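PDB 2F2L: peptidoglycan recognition protein-LC isoform LCx from Drosophila melanogaster, which probably senses bacterial peptidoglycan at the fly cell surface, its extracellular amidase-like domain holding a muropeptide with an anhydro-sugar and a meso-diaminopimelate stem. Local coordinates for residues G103-R108 with E151-I156; A7-R12 with R47-Q52. All coordinates share one frame; numbering follows the deposited sequence.

Contact 1. Residues G103-R108 with E151-I156; sequences GTFTTR and EELYKI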
loop_
_atom_site.group_PDB
_atom_site.type_symbol
_atom_site.label_atom_id
_atom_site.label_comp_id
_atom_site.label_asym_id
_atom_site.label_seq_id
_atom_site.Cartn_x
_atom_site.Cartn_y
_atom_site.Cartn_z
ATOM N N GLY B 103 -3.625 10.231 0.444
ATOM C CA GLY B 103 -4.863 9.529 0.708
ATOM C C GLY B 103 -5.294 8.650 -0.438
ATOM O O GLY B 103 -4.542 8.415 -1.378
ATOM N N THR B 104 -6.529 8.168 -0.329
ATOM C CA THR B 104 -7.165 7.322 -1.320
ATOM C C THR B 104 -8.517 7.932 -1.670
ATOM O O THR B 104 -9.406 7.989 -0.799
ATOM C CB THR B 104 -7.374 5.876 -0.775
ATOM O OG1 THR B 104 -6.113 5.316 -0.395
ATOM C CG2 THR B 104 -8.019 4.975 -1.826
ATOM N N PHE B 105 -8.698 8.341 -2.939
ATOM C CA PHE B 105 -9.888 9.115 -3.350
ATOM C C PHE B 105 -10.746 8.405 -4.377
ATOM O O PHE B 105 -11.329 9.019 -5.278
ATOM C CB PHE B 105 -9.457 10.532 -3.766
ATOM C CG PHE B 105 -8.688 11.188 -2.705
ATOM C CD1 PHE B 105 -9.342 11.661 -1.568
ATOM C CD2 PHE B 105 -7.307 11.177 -2.728
ATOM C CE1 PHE B 105 -8.633 12.199 -0.523
ATOM C CE2 PHE B 105 -6.596 11.716 -1.689
ATOM C CZ PHE B 105 -7.247 12.226 -0.587
ATOM N N THR B 106 -10.864 7.094 -4.188
ATOM C CA THR B 106 -11.657 6.251 -5.059
ATOM C C THR B 106 -13.150 6.459 -4.816
ATOM O O THR B 106 -13.918 6.489 -5.762
ATOM C CB THR B 106 -11.327 4.769 -4.860
ATOM O OG1 THR B 106 -11.435 4.452 -3.469
ATOM C CG2 THR B 106 -9.909 4.466 -5.324
ATOM N N THR B 107 -13.580 6.555 -3.564
ATOM C CA THR B 107 -14.999 6.814 -3.314
ATOM C C THR B 107 -15.266 8.011 -2.387
ATOM O O THR B 107 -16.424 8.315 -2.094
ATOM C CB THR B 107 -15.696 5.594 -2.705
ATOM O OG1 THR B 107 -15.102 5.326 -1.440
ATOM C CG2 THR B 107 -15.598 4.357 -3.625
ATOM N N ARG B 108 -14.201 8.664 -1.942
ATOM C CA ARG B 108 -14.265 9.791 -1.025
ATOM C C ARG B 108 -13.561 10.977 -1.690
ATOM O O ARG B 108 -12.524 10.798 -2.305
ATOM C CB ARG B 108 -13.538 9.386 0.259
ATOM C CG ARG B 108 -13.526 10.403 1.383
ATOM C CD ARG B 108 -13.028 9.738 2.692
ATOM N NE ARG B 108 -12.665 10.731 3.701
ATOM C CZ ARG B 108 -12.250 10.439 4.930
ATOM N NH1 ARG B 108 -12.144 9.171 5.324
ATOM N NH2 ARG B 108 -11.945 11.423 5.769
ATOM N N GLU B 151 -11.309 7.902 -8.509
ATOM C CA GLU B 151 -12.473 8.363 -9.256
ATOM C C GLU B 151 -13.003 9.739 -8.799
ATOM O O GLU B 151 -13.285 10.603 -9.644
ATOM C CB GLU B 151 -13.569 7.303 -9.170
ATOM C CG GLU B 151 -14.838 7.608 -9.960
ATOM C CD GLU B 151 -14.615 7.641 -11.458
ATOM O OE1 GLU B 151 -13.661 7.001 -11.934
ATOM O OE2 GLU B 151 -15.416 8.284 -12.164
ATOM N N GLU B 152 -13.148 9.932 -7.481
ATOM C CA GLU B 152 -13.745 11.165 -6.939
ATOM C C GLU B 152 -12.817 12.347 -7.124
ATOM O O GLU B 152 -13.278 13.452 -7.375
ATOM C CB GLU B 152 -14.144 11.027 -5.460
ATOM C CG GLU B 152 -15.326 10.116 -5.212
ATOM C CD GLU B 152 -16.570 10.520 -6.018
ATOM O OE1 GLU B 152 -16.958 11.709 -5.994
ATOM O OE2 GLU B 152 -17.166 9.639 -6.681
ATOM N N LEU B 153 -11.511 12.120 -6.995
ATOM C CA LEU B 153 -10.553 13.188 -7.257
ATOM C C LEU B 153 -10.471 13.474 -8.762
ATOM O O LEU B 153 -10.442 14.635 -9.188
ATOM C CB LEU B 153 -9.186 12.845 -6.676
ATOM C CG LEU B 153 -8.044 13.817 -6.949
ATOM C CD1 LEU B 153 -8.447 15.247 -6.759
ATOM C CD2 LEU B 153 -6.860 13.460 -6.049
ATOM N N TYR B 154 -10.470 12.424 -9.571
ATOM C CA TYR B 154 -10.444 12.599 -11.026
ATOM C C TYR B 154 -11.654 13.367 -11.535
ATOM O O TYR B 154 -11.517 14.242 -12.389
ATOM C CB TYR B 154 -10.362 11.261 -11.744
ATOM C CG TYR B 154 -10.149 11.382 -13.230
ATOM C CD1 TYR B 154 -8.986 11.921 -13.737
ATOM C CD2 TYR B 154 -11.104 10.932 -14.131
ATOM C CE1 TYR B 154 -8.775 12.018 -15.112
ATOM C CE2 TYR B 154 -10.903 11.017 -15.495
ATOM C CZ TYR B 154 -9.740 11.562 -15.979
ATOM O OH TYR B 154 -9.540 11.646 -17.329
ATOM N N LYS B 155 -12.839 13.041 -11.034
ATOM C CA LYS B 155 -14.038 13.764 -11.453
ATOM C C LYS B 155 -13.920 15.267 -11.137
ATOM O O LYS B 155 -14.413 16.100 -11.895
ATOM C CB LYS B 155 -15.305 13.173 -10.827
ATOM C CG LYS B 155 -15.751 11.884 -11.464
ATOM C CD LYS B 155 -17.190 11.519 -11.083
ATOM C CE LYS B 155 -17.300 10.909 -9.706
ATOM N NZ LYS B 155 -18.688 10.415 -9.435
ATOM N N ILE B 156 -13.247 15.604 -10.037
ATOM C CA ILE B 156 -13.055 17.008 -9.664
ATOM C C ILE B 156 -12.082 17.722 -10.624
ATOM O O ILE B 156 -12.405 18.776 -11.167
ATOM C CB ILE B 156 -12.612 17.138 -8.183
ATOM C CG1 ILE B 156 -13.784 16.754 -7.261
ATOM C CG2 ILE B 156 -12.152 18.553 -7.868
ATOM C CD1 ILE B 156 -13.406 16.620 -5.805
#
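Phe105 and Glu152 join the loop that follows strand 97-101 to the first turn of helix 151-157, the last helix of this amidase-like, mixed alpha/beta PGRP fold. Phe105 O accepts the backbone N-H of Glu152 over 3.0 Å, almost in line with the carbonyl but with the N-H...O angle bent to 137°. N-H groups in a first helical turn lack an acceptor one turn back in their own helix, so a loop carbonyl suits this place.

Glu152 reaches the loop with its aliphatic part. Glu152 CB rests against Phe105 O and lies 3.6 Å from Arg108 O; Glu152 CG, anti to the carbonyl carbon (chi1 -70°), meets Thr107 C at 3.5 Å. A bend at chi2 turns the carboxylate back to its own helix, where Glu152 OE2 forms a salt bridge with Lys155 NZ, weak as a hydrogen bond at 3.2 Å, while OE1 has a long, weak ion pair with Lys109. A glutamate fits this edge because methylenes cover backbone while the charge stays among lysines.

On the buried side Phe105 and Leu153 pack hydrocarbon on hydrocarbon. Leu153 also touches Ile30 of strand 25-32, and the Phe105 side chain touches Gln114 of helix 112-127, so the pair links the strand to that helix. Glu151 sends its carboxylate away to a salt bridge with Arg141, yet Glu151 CB still lies 3.5 Å from Thr106 O. Phe105 CB and Leu153 CB meet at 3.7 Å, and farther out Leu153 CD2 comes obliquely to Phe105 CD2 of the ring at 4.1 Å.

Contact 2. Residues A7-R12 with R47-Q52; sequences AEWGGR and RVNVVQ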
loop_
_atom_site.group_PDB
_atom_site.type_symbol
_atom_site.label_atom_id
_atom_site.label_comp_id
_atom_site.label_asym_id
_atom_site.label_seq_id
_atom_site.Cartn_x
_atom_site.Cartn_y
_atom_site.Cartn_z
ATOM N N ALA B 7 13.572 18.370 4.486
ATOM C CA ALA B 7 14.153 18.390 5.819
ATOM C C ALA B 7 13.128 18.763 6.889
ATOM O O ALA B 7 13.198 18.278 8.020
ATOM C CB ALA B 7 15.335 19.352 5.863
ATOM N N GLU B 8 12.183 19.630 6.531
ATOM C CA GLU B 8 11.180 20.095 7.481
ATOM C C GLU B 8 10.145 19.024 7.831
ATOM O O GLU B 8 9.596 19.060 8.932
ATOM C CB GLU B 8 10.524 21.390 6.992
ATOM C CG GLU B 8 11.462 22.591 7.124
ATOM C CD GLU B 8 11.054 23.800 6.293
ATOM O OE1 GLU B 8 11.742 24.840 6.396
ATOM O OE2 GLU B 8 10.066 23.727 5.534
ATOM N N TRP B 9 9.878 18.085 6.918
ATOM C CA TRP B 9 9.045 16.929 7.276
ATOM C C TRP B 9 9.861 15.694 7.695
ATOM O O TRP B 9 9.321 14.606 7.898
ATOM C CB TRP B 9 7.986 16.592 6.204
ATOM C CG TRP B 9 8.406 16.408 4.789
ATOM C CD1 TRP B 9 8.295 17.323 3.785
ATOM C CD2 TRP B 9 8.884 15.199 4.174
ATOM N NE1 TRP B 9 8.705 16.780 2.596
ATOM C CE2 TRP B 9 9.085 15.479 2.811
ATOM C CE3 TRP B 9 9.192 13.919 4.652
ATOM C CZ2 TRP B 9 9.571 14.523 1.920
ATOM C CZ3 TRP B 9 9.672 12.972 3.768
ATOM C CH2 TRP B 9 9.866 13.277 2.423
ATOM N N GLY B 10 11.158 15.876 7.876
ATOM C CA GLY B 10 12.001 14.809 8.402
ATOM C C GLY B 10 12.438 13.766 7.392
ATOM O O GLY B 10 12.834 12.673 7.776
ATOM N N GLY B 11 12.406 14.110 6.106
ATOM C CA GLY B 11 12.757 13.165 5.045
ATOM C C GLY B 11 14.243 13.119 4.723
ATOM O O GLY B 11 15.018 13.974 5.156
ATOM N N ARG B 12 14.626 12.118 3.941
ATOM C CA ARG B 12 16.012 11.936 3.500
ATOM C C ARG B 12 16.313 12.699 2.233
ATOM O O ARG B 12 15.416 12.934 1.435
ATOM C CB ARG B 12 16.248 10.480 3.148
ATOM C CG ARG B 12 16.126 9.537 4.276
ATOM C CD ARG B 12 16.483 8.152 3.770
ATOM N NE ARG B 12 15.301 7.337 3.629
ATOM C CZ ARG B 12 15.249 6.170 3.000
ATOM N NH1 ARG B 12 16.310 5.666 2.374
ATOM N NH2 ARG B 12 14.096 5.526 2.976
ATOM N N ARG B 47 2.956 10.022 7.022
ATOM C CA ARG B 47 2.531 9.415 5.748
ATOM C C ARG B 47 3.537 9.597 4.644
ATOM O O ARG B 47 3.710 8.707 3.818
ATOM C CB ARG B 47 1.178 9.982 5.265
ATOM C CG ARG B 47 0.041 9.803 6.243
ATOM C CD ARG B 47 -0.585 8.442 6.191
ATOM N NE ARG B 47 -1.795 8.435 6.995
ATOM C CZ ARG B 47 -1.863 8.087 8.277
ATOM N NH1 ARG B 47 -0.793 7.664 8.921
ATOM N NH2 ARG B 47 -3.024 8.148 8.916
ATOM N N VAL B 48 4.182 10.763 4.610
ATOM C CA VAL B 48 5.110 11.091 3.536
ATOM C C VAL B 48 6.443 10.370 3.727
ATOM O O VAL B 48 7.071 9.958 2.752
ATOM C CB VAL B 48 5.341 12.612 3.419
ATOM C CG1 VAL B 48 6.369 12.911 2.340
ATOM C CG2 VAL B 48 4.019 13.335 3.118
ATOM N N ASN B 49 6.866 10.229 4.979
ATOM C CA ASN B 49 8.022 9.383 5.286
ATOM C C ASN B 49 7.861 7.935 4.810
ATOM O O ASN B 49 8.787 7.367 4.242
ATOM C CB ASN B 49 8.359 9.440 6.779
ATOM C CG ASN B 49 9.162 10.686 7.131
ATOM O OD1 ASN B 49 8.690 11.578 7.846
ATOM N ND2 ASN B 49 10.367 10.770 6.592
ATOM N N VAL B 50 6.694 7.347 5.047
ATOM C CA VAL B 50 6.425 5.981 4.602
ATOM C C VAL B 50 6.451 5.914 3.078
ATOM O O VAL B 50 7.033 4.998 2.516
ATOM C CB VAL B 50 5.092 5.426 5.164
ATOM C CG1 VAL B 50 4.822 4.036 4.626
ATOM C CG2 VAL B 50 5.145 5.367 6.690
ATOM N N VAL B 51 5.827 6.885 2.410
ATOM C CA VAL B 51 5.890 6.975 0.949
ATOM C C VAL B 51 7.341 7.043 0.462
ATOM O O VAL B 51 7.695 6.341 -0.493
ATOM C CB VAL B 51 5.069 8.168 0.379
ATOM C CG1 VAL B 51 5.356 8.379 -1.137
ATOM C CG2 VAL B 51 3.556 7.953 0.608
ATOM N N GLN B 52 8.177 7.858 1.116
ATOM C CA GLN B 52 9.588 7.987 0.703
ATOM C C GLN B 52 10.342 6.658 0.819
ATOM O O GLN B 52 11.108 6.282 -0.075
ATOM C CB GLN B 52 10.323 9.082 1.483
ATOM C CG GLN B 52 11.786 9.226 1.027
ATOM C CD GLN B 52 12.501 10.396 1.634
ATOM O OE1 GLN B 52 12.494 10.575 2.854
ATOM N NE2 GLN B 52 13.189 11.174 0.793
#
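Gln52 reaches from helix 41-58 to Arg12 and grips its backbone with both ends of its amide through two hydrogen bonds, one to the N-H and one to the C=O of the same residue. Gln52 OE1 accepts from Arg12 N at 2.8 Å with a nearly straight N-H...O angle of 166°, and Gln52 NE2 donates to Arg12 O at 2.9 Å. Both donors are tilted out of the carbonyl planes they address. With CG anti to the backbone N (chi1 -179°) and the chain extended beyond it, the amide reaches the backbone of the loop. Glutamine suits the task, since one short, flat, uncharged group supplies a donor and an acceptor together, and this buried side chain has both polar atoms satisfied.

Gly11, with no side chain, lets its CA lie 3.4 Å from Gln52 OE1, close beside the Trp9 ring. Gly10 has a positive phi, which turns the loop and which glycine adopts easily.

Trp9 supplies the apolar half. Val48 CG1 sits over one face of the Trp9 indole, 3.4 Å from the centroid of the six-membered ring and 8° off its normal, a CH-pi contact. The two side chains cross at about a right angle. The Asn49 amide lies at the ring's edge, near the Trp9 and Gly10 carbonyls. The indole N-H is satisfied elsewhere, by Glu78 O, and the Arg12 guanidinium forms a salt bridge with Asp57.

The N-terminal loop between strands 3-4 and 25-32 is thus laid along helix 41-58, with Trp9 against that helix and its indole N-H bonded to strand 76-78, the strand that pairs with 3-4.

How the contacts relate
Both contacts fasten a loop to a helix of the same domain and both are partly buried, but their centres lie 23 Å apart and they share no segment. Contact 1 relies on backbone: one loop carbonyl receives a helix N-H, beside a small aliphatic and phenyl patch and surface charges. In contact 2, which buries the larger area, side chains do the work, an amide pairing with main chain and an indole face taking a methyl group. Each comes near the muropeptide by a different residue: the side chain of Thr106 in contact 1 comes close to it, whereas in contact 2 Val51, which does not meet the 7-12 loop, touches it.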